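Local atomic coordinates of glycerophosphodiester phosphodiesterase (PDB entry 1O1Z), a protein that belongs to the glycerophosphodiester phosphodiesterase (GDPD) family, a group of enzymes built on a TIM barrel. Residues Ala39-Val44 against Asp225-Phe230; Trp204-Pro209 against Arg213-Glu218; Glu62-Leu67 against Lys83-Gly88. One frame throughout, in Å; residues are numbered along the deposited sequence.

Contacts 1 and 2 sit near the closure of the TIM barrel, while contact 3 lies in an excursion that leaves it after its second strand. Contacts 1 and 2 have their centres about 13 Å apart and touch directly: Asp225 N lies 2.9 Å from Asn207 OD1, a probable hydrogen bond, and the ring of Phe230 packs on the backbone of Leu206 and Asn207. Contact 3 is remote, its centre about 25 Å from that of contact 1 and about 32 Å from that of contact 2, with nearest atoms about 9 and 11 Å away. Along the chain, contact 1 encloses the other two. The sodium site, which includes Ser123 and Arg126, uses no residue of these segments.

Contact 1. Residues Ala39-Val44 against Asp225-Phe230; sequences AGANGV and DEVELF
Val227 turns one branch of its fork at two alanines: CG1 is 3.8 Å from Ala39 CB and equally 3.8 Å from Ala41 CB, so this single methyl spans the bend between them. With CG1 anti to the backbone N (chi1 174°), that branch leads out from the first turn of helix 227-232. The next residue, Glu228, approaches by its stem, and in the one of its two conformers described here its CG comes within 3.6 Å of Ala39 CB. Ala39 meets the valine methyl and, in that conformer, CG of the glutamate, which suits a side chain of one methyl.

Between the alanines the chain leaves helix 30-38 at Gly40, with phi 101° in a Schellman motif, a conformation in which a CB would press on the preceding carbonyl O. The contact joins the end of this helix to the start of helix 227-232; the strands following the one and preceding the other, 43-50 and 221-224, both pair with strand 14-18.

In the same conformer Glu228 OE2 is hydrogen-bonded with Tyr21 OH and forms a salt bridge with Lys24 NZ. The joint itself is therefore apolar, and the charge is paired outside it.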
# COMPACT_ATOMS: atom_id res chain seq x y z
N ALA A 39 7.66 -8.27 -13.93
CA ALA A 39 8.08 -7.03 -14.58
C ALA A 39 9.23 -6.32 -13.86
O ALA A 39 9.75 -5.31 -14.34
CB ALA A 39 6.89 -6.09 -14.74
N GLY A 40 9.63 -6.86 -12.72
CA GLY A 40 10.78 -6.38 -11.99
C GLY A 40 10.50 -5.49 -10.79
O GLY A 40 11.44 -4.89 -10.24
N ALA A 41 9.24 -5.40 -10.37
CA ALA A 41 8.88 -4.59 -9.19
C ALA A 41 9.58 -5.16 -7.95
O ALA A 41 9.83 -6.36 -7.85
CB ALA A 41 7.40 -4.53 -8.97
N ASN A 42 9.86 -4.29 -7.00
CA ASN A 42 10.36 -4.74 -5.71
C ASN A 42 9.26 -5.35 -4.84
O ASN A 42 9.56 -5.99 -3.83
CB ASN A 42 10.98 -3.57 -4.97
CG ASN A 42 12.16 -3.01 -5.70
OD1 ASN A 42 12.04 -2.08 -6.48
ND2 ASN A 42 13.31 -3.67 -5.55
N GLY A 43 8.01 -5.11 -5.20
CA GLY A 43 6.88 -5.64 -4.47
C GLY A 43 5.57 -5.07 -4.97
O GLY A 43 5.50 -4.54 -6.07
N VAL A 44 4.54 -5.18 -4.15
CA VAL A 44 3.20 -4.75 -4.51
C VAL A 44 2.54 -4.08 -3.34
O VAL A 44 2.94 -4.31 -2.20
CB VAL A 44 2.34 -5.94 -4.97
CG1 VAL A 44 2.89 -6.62 -6.24
CG2 VAL A 44 2.16 -6.98 -3.86
N ASP A 225 0.87 2.32 -10.94
CA ASP A 225 0.18 1.34 -11.76
C ASP A 225 1.05 0.83 -12.94
O ASP A 225 0.81 -0.24 -13.48
CB ASP A 225 -1.10 1.92 -12.34
CG ASP A 225 -2.02 2.49 -11.29
OD1 ASP A 225 -2.18 1.87 -10.22
OD2 ASP A 225 -2.68 3.56 -11.50
N GLU A 226 2.02 1.64 -13.33
CA GLU A 226 2.83 1.43 -14.54
C GLU A 226 4.17 0.80 -14.18
O GLU A 226 5.23 1.43 -14.25
CB GLU A 226 3.01 2.75 -15.27
CG GLU A 226 1.74 3.31 -15.86
CD GLU A 226 1.29 2.61 -17.15
OE1 GLU A 226 2.00 1.71 -17.67
OE2 GLU A 226 0.22 2.98 -17.67
N VAL A 227 4.11 -0.47 -13.80
CA VAL A 227 5.28 -1.14 -13.26
C VAL A 227 6.47 -1.20 -14.20
O VAL A 227 7.59 -0.82 -13.84
CB VAL A 227 4.94 -2.55 -12.74
CG1 VAL A 227 6.19 -3.27 -12.31
CG2 VAL A 227 3.93 -2.47 -11.61
N GLU A 228 6.28 -1.68 -15.43
CA GLU A 228 7.42 -1.81 -16.34
C GLU A 228 8.07 -0.46 -16.62
O GLU A 228 9.28 -0.35 -16.67
CB GLU A 228 7.02 -2.43 -17.68
CG GLU A 228 6.63 -3.89 -17.64
CD GLU A 228 6.08 -4.37 -18.99
OE1 GLU A 228 6.89 -4.88 -19.79
OE2 GLU A 228 4.86 -4.21 -19.27
N LEU A 229 7.25 0.57 -16.82
CA LEU A 229 7.74 1.91 -17.06
C LEU A 229 8.69 2.34 -15.94
O LEU A 229 9.79 2.76 -16.18
CB LEU A 229 6.56 2.87 -17.17
CG LEU A 229 6.86 4.37 -17.28
CD1 LEU A 229 7.77 4.69 -18.43
CD2 LEU A 229 5.52 5.12 -17.37
N PHE A 230 8.24 2.22 -14.69
CA PHE A 230 9.00 2.75 -13.59
C PHE A 230 10.22 1.89 -13.26
O PHE A 230 11.28 2.39 -12.88
CB PHE A 230 8.08 3.00 -12.39
CG PHE A 230 7.35 4.29 -12.48
CD1 PHE A 230 6.37 4.49 -13.43
CD2 PHE A 230 7.67 5.34 -11.64
CE1 PHE A 230 5.72 5.73 -13.55
CE2 PHE A 230 7.02 6.55 -11.74
CZ PHE A 230 6.04 6.75 -12.71

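Contact 2. Residues Trp204-Pro209 against Arg213-Glu218; sequences WTLNDP and RKIRRE
Leu206 holds CG anti to its own backbone N (chi1 -178°), while Ile215 sets CG1 between its backbone N and carbonyl carbon (chi1 70°) and then runs extended to CD1. These two choices send the side chains toward each other, tip to tip, with Leu206 CD2 and Ile215 CD1 4.1 Å apart. The setting is a beta-to-alpha connection of the TIM barrel: segment 204-209 leads from strand 200-204 into helix 209-215.

Both residues are buried, and branched aliphatic chains suit the place because their methyls can meet there without needing a polar partner. Leu206 also touches Ile211 and Tyr212 on the same helix and Val222 of strand 221-224, so it lies between the helix and the barrel wall.

The start of the helix is formed by Asp208 and Pro209. Asp208 takes the N-cap position, its OD1 accepting from the backbone N of Glu210 and weakly from that of Ile211. Proline fits just after it, since a residue in the first turn needs no N-H for helical bonding. Its carbonyl is used, however: Arg213 N donates to Pro209 O over 3.0 Å with an N-H...O angle of 154°, the regular i+4 to i bond of an alpha helix.

Arg216, which takes no part in the contact, binds Leu233 O through NH1 and His11 O through NH2. Beyond it, the backbone N of Glu218 donates to Ile215 O at 2.8 Å.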
# COMPACT_ATOMS: atom_id res chain seq x y z
N TRP A 204 2.68 8.13 -3.82
CA TRP A 204 1.59 7.43 -4.51
C TRP A 204 0.61 8.42 -5.12
O TRP A 204 0.60 9.59 -4.74
CB TRP A 204 0.83 6.55 -3.53
CG TRP A 204 0.20 7.34 -2.38
CD1 TRP A 204 0.82 7.69 -1.22
CD2 TRP A 204 -1.11 7.93 -2.32
NE1 TRP A 204 -0.02 8.44 -0.44
CE2 TRP A 204 -1.22 8.59 -1.07
CE3 TRP A 204 -2.22 7.94 -3.17
CZ2 TRP A 204 -2.38 9.26 -0.67
CZ3 TRP A 204 -3.37 8.62 -2.78
CH2 TRP A 204 -3.43 9.27 -1.53
N THR A 205 -0.23 8.00 -6.07
CA THR A 205 -0.02 6.86 -6.94
C THR A 205 0.49 7.48 -8.22
O THR A 205 -0.24 8.18 -8.94
CB THR A 205 -1.35 6.16 -7.21
OG1 THR A 205 -1.78 5.48 -6.02
CG2 THR A 205 -1.16 5.06 -8.26
N LEU A 206 1.77 7.27 -8.48
CA LEU A 206 2.46 8.08 -9.47
C LEU A 206 2.63 7.29 -10.76
O LEU A 206 3.29 6.25 -10.77
CB LEU A 206 3.80 8.53 -8.89
CG LEU A 206 4.62 9.43 -9.80
CD1 LEU A 206 3.84 10.65 -10.26
CD2 LEU A 206 5.89 9.82 -9.11
N ASN A 207 2.05 7.80 -11.83
CA ASN A 207 2.17 7.19 -13.15
C ASN A 207 2.89 8.07 -14.17
O ASN A 207 3.10 7.65 -15.30
CB ASN A 207 0.78 6.80 -13.65
CG ASN A 207 0.14 5.73 -12.80
OD1 ASN A 207 0.82 4.86 -12.27
ND2 ASN A 207 -1.19 5.78 -12.68
N ASP A 208 3.26 9.27 -13.76
CA ASP A 208 3.79 10.30 -14.66
C ASP A 208 5.31 10.32 -14.53
O ASP A 208 5.85 10.70 -13.49
CB ASP A 208 3.17 11.66 -14.25
CG ASP A 208 3.61 12.82 -15.12
OD1 ASP A 208 4.73 12.77 -15.65
OD2 ASP A 208 2.90 13.84 -15.30
N PRO A 209 6.04 9.89 -15.56
CA PRO A 209 7.50 9.82 -15.45
C PRO A 209 8.21 11.16 -15.30
O PRO A 209 9.34 11.21 -14.79
CB PRO A 209 7.93 9.12 -16.76
CG PRO A 209 6.80 9.14 -17.64
CD PRO A 209 5.55 9.42 -16.87
N ARG A 213 10.79 12.04 -12.30
CA ARG A 213 12.16 12.51 -12.45
C ARG A 213 12.44 13.73 -11.57
O ARG A 213 13.52 13.86 -11.00
CB ARG A 213 12.43 12.86 -13.92
CG ARG A 213 13.83 13.38 -14.24
CD ARG A 213 13.95 13.86 -15.68
NE ARG A 213 15.33 14.06 -16.14
CZ ARG A 213 15.88 15.24 -16.46
NH1 ARG A 213 15.18 16.38 -16.39
NH2 ARG A 213 17.14 15.27 -16.88
N LYS A 214 11.46 14.63 -11.48
CA LYS A 214 11.61 15.85 -10.71
C LYS A 214 11.77 15.56 -9.22
O LYS A 214 12.49 16.28 -8.53
CB LYS A 214 10.41 16.77 -10.93
CG LYS A 214 10.35 17.37 -12.31
CD LYS A 214 9.08 18.18 -12.49
N ILE A 215 11.11 14.51 -8.72
CA ILE A 215 11.09 14.27 -7.28
C ILE A 215 11.93 13.09 -6.81
O ILE A 215 12.03 12.85 -5.61
CB ILE A 215 9.65 14.12 -6.73
CG1 ILE A 215 9.01 12.80 -7.19
CG2 ILE A 215 8.83 15.36 -7.03
CD1 ILE A 215 7.65 12.50 -6.53
N ARG A 216 12.53 12.32 -7.72
CA ARG A 216 13.04 11.03 -7.28
C ARG A 216 14.23 11.09 -6.33
O ARG A 216 14.41 10.16 -5.56
CB ARG A 216 13.31 10.08 -8.42
CG ARG A 216 14.24 10.57 -9.39
CD ARG A 216 14.47 9.55 -10.49
NE ARG A 216 15.06 8.33 -9.94
CZ ARG A 216 15.15 7.18 -10.60
NH1 ARG A 216 14.68 7.09 -11.84
NH2 ARG A 216 15.72 6.13 -10.04
N ARG A 217 14.96 12.20 -6.33
CA ARG A 217 16.02 12.41 -5.37
C ARG A 217 15.50 12.55 -3.94
O ARG A 217 16.27 12.41 -2.99
CB ARG A 217 16.84 13.65 -5.72
N GLU A 218 14.19 12.83 -3.81
CA GLU A 218 13.55 13.09 -2.51
C GLU A 218 12.87 11.88 -1.90
O GLU A 218 12.35 11.96 -0.79
CB GLU A 218 12.48 14.17 -2.68
CG GLU A 218 12.96 15.46 -3.32
CD GLU A 218 13.99 16.16 -2.47
OE1 GLU A 218 13.79 16.25 -1.24
OE2 GLU A 218 15.02 16.64 -3.02

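Contact 3. Residues Glu62-Leu67 against Lys83-Gly88; sequences EDLKRL and KELTDG
Leu64 lays both methyls of its fork against the methyl of Thr86, with CD1 4.1 Å and CD2 4.2 Å from Thr86 CG2. The two side chains cross at about a right angle, and the threonine methyl lies nearly equally far from both prongs of the leucine. Leu64 CD1 has a further neighbour in Leu85 CD1, at 4.2 Å, and so touches the last residue of helix 79-85 and the one that follows it.

Threonine is apt here because its branches do different work. Its OG1 lies between the backbone N and the carbonyl carbon (chi1 60°) and is hydrogen-bonded with Leu82 O, back in the helix, and with Ile90 N, ahead of it. This rotation, held by the two hydroxyl bonds, puts CG2 anti to the carbonyl carbon and on the leucine.

Each segment also has a compact turn that sets its backbone. In 62-67, Asp63 OD1 accepts from Lys65 N, 3.1 Å away, in an Asx turn; the N-H points nearly straight at the oxygen (165°) but meets it from 39° above the carboxylate plane. In 83-88 a Schellman motif closes the helix: Gly88 N binds Lys83 O at 2.7 Å, Asp87 N makes a weak bond to Glu84 O, and Asp87 adopts positive phi. Gly88 has positive phi too, where a CB would strike the carbonyl before it.

Leu64 sits on the small hairpin of strands 63-64 and 70-73, and both it and Leu85 touch Leu70. The arrangement is consistent with the insertion after the second barrel strand found in this family. Between the two segments the attraction is apolar and without direction, and the threonine hydroxyl, which would be costly to bury alone, is satisfied on its own side of the interface.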
# COMPACT_ATOMS: atom_id res chain seq x y z
N GLU A 62 -15.44 -1.51 -0.67
CA GLU A 62 -16.16 -2.35 0.28
C GLU A 62 -17.18 -3.26 -0.41
O GLU A 62 -17.78 -4.09 0.25
CB GLU A 62 -16.86 -1.50 1.36
CG GLU A 62 -18.06 -0.70 0.89
CD GLU A 62 -18.88 -0.11 2.03
OE1 GLU A 62 -18.48 -0.22 3.22
OE2 GLU A 62 -19.93 0.47 1.73
N ASP A 63 -17.41 -3.07 -1.70
CA ASP A 63 -18.38 -3.88 -2.46
C ASP A 63 -17.82 -4.23 -3.84
O ASP A 63 -16.71 -3.82 -4.19
CB ASP A 63 -19.72 -3.16 -2.55
CG ASP A 63 -19.62 -1.84 -3.22
OD1 ASP A 63 -18.95 -1.74 -4.28
OD2 ASP A 63 -20.16 -0.82 -2.75
N LEU A 64 -18.59 -5.00 -4.60
CA LEU A 64 -18.16 -5.50 -5.91
C LEU A 64 -18.73 -4.70 -7.09
O LEU A 64 -18.72 -5.18 -8.22
CB LEU A 64 -18.57 -6.97 -6.05
CG LEU A 64 -18.01 -7.93 -5.00
CD1 LEU A 64 -18.59 -9.32 -5.21
CD2 LEU A 64 -16.48 -7.97 -5.04
N LYS A 65 -19.24 -3.49 -6.84
CA LYS A 65 -19.97 -2.75 -7.87
C LYS A 65 -19.07 -2.28 -9.00
O LYS A 65 -19.39 -2.49 -10.17
CB LYS A 65 -20.73 -1.54 -7.28
CG LYS A 65 -21.77 -1.90 -6.25
CD LYS A 65 -22.85 -0.81 -6.07
CE LYS A 65 -22.53 0.14 -4.93
NZ LYS A 65 -23.72 0.98 -4.59
N ARG A 66 -17.95 -1.65 -8.67
CA ARG A 66 -17.12 -1.00 -9.68
C ARG A 66 -16.50 -1.97 -10.67
O ARG A 66 -16.46 -1.70 -11.86
CB ARG A 66 -16.03 -0.18 -8.99
CG ARG A 66 -15.09 0.61 -9.91
CD ARG A 66 -14.14 1.53 -9.15
NE ARG A 66 -13.39 0.80 -8.13
CZ ARG A 66 -12.18 0.27 -8.28
NH1 ARG A 66 -11.47 0.45 -9.41
NH2 ARG A 66 -11.64 -0.41 -7.28
N LEU A 67 -16.00 -3.09 -10.17
CA LEU A 67 -15.21 -4.02 -10.99
C LEU A 67 -16.05 -5.16 -11.58
O LEU A 67 -15.70 -5.70 -12.63
CB LEU A 67 -14.07 -4.61 -10.17
CG LEU A 67 -12.98 -3.66 -9.65
CD1 LEU A 67 -12.01 -4.43 -8.84
CD2 LEU A 67 -12.30 -2.94 -10.81
N LYS A 83 -15.69 -15.61 -4.15
CA LYS A 83 -15.02 -16.29 -5.25
C LYS A 83 -16.02 -16.80 -6.30
O LYS A 83 -15.74 -16.72 -7.48
CB LYS A 83 -14.17 -17.42 -4.69
CG LYS A 83 -12.87 -16.87 -4.07
CD LYS A 83 -11.94 -17.91 -3.53
CE LYS A 83 -10.68 -17.28 -2.96
NZ LYS A 83 -9.67 -16.89 -3.97
N GLU A 84 -17.17 -17.30 -5.86
CA GLU A 84 -18.18 -17.73 -6.81
C GLU A 84 -18.66 -16.53 -7.65
O GLU A 84 -18.76 -16.62 -8.86
CB GLU A 84 -19.37 -18.38 -6.09
CG GLU A 84 -19.03 -19.65 -5.33
CD GLU A 84 -20.02 -19.96 -4.20
OE1 GLU A 84 -21.24 -19.87 -4.44
OE2 GLU A 84 -19.58 -20.30 -3.07
N LEU A 85 -18.96 -15.42 -6.98
CA LEU A 85 -19.47 -14.22 -7.65
C LEU A 85 -18.50 -13.60 -8.65
O LEU A 85 -18.90 -13.06 -9.67
CB LEU A 85 -19.83 -13.16 -6.61
CG LEU A 85 -21.08 -13.48 -5.80
CD1 LEU A 85 -21.15 -12.59 -4.57
CD2 LEU A 85 -22.33 -13.36 -6.65
N THR A 86 -17.20 -13.70 -8.35
CA THR A 86 -16.15 -13.10 -9.17
C THR A 86 -15.42 -14.13 -10.06
O THR A 86 -14.38 -13.82 -10.63
CB THR A 86 -15.09 -12.39 -8.30
OG1 THR A 86 -14.48 -13.32 -7.41
CG2 THR A 86 -15.70 -11.32 -7.41
N ASP A 87 -16.02 -15.31 -10.20
CA ASP A 87 -15.41 -16.51 -10.80
C ASP A 87 -13.94 -16.68 -10.48
O ASP A 87 -13.09 -16.91 -11.34
CB ASP A 87 -15.67 -16.59 -12.30
CG ASP A 87 -15.75 -18.04 -12.79
OD1 ASP A 87 -16.10 -18.97 -11.98
OD2 ASP A 87 -15.50 -18.32 -13.99
N GLY A 88 -13.65 -16.55 -9.20
CA GLY A 88 -12.35 -16.88 -8.67
C GLY A 88 -11.37 -15.74 -8.69
O GLY A 88 -10.24 -15.96 -8.26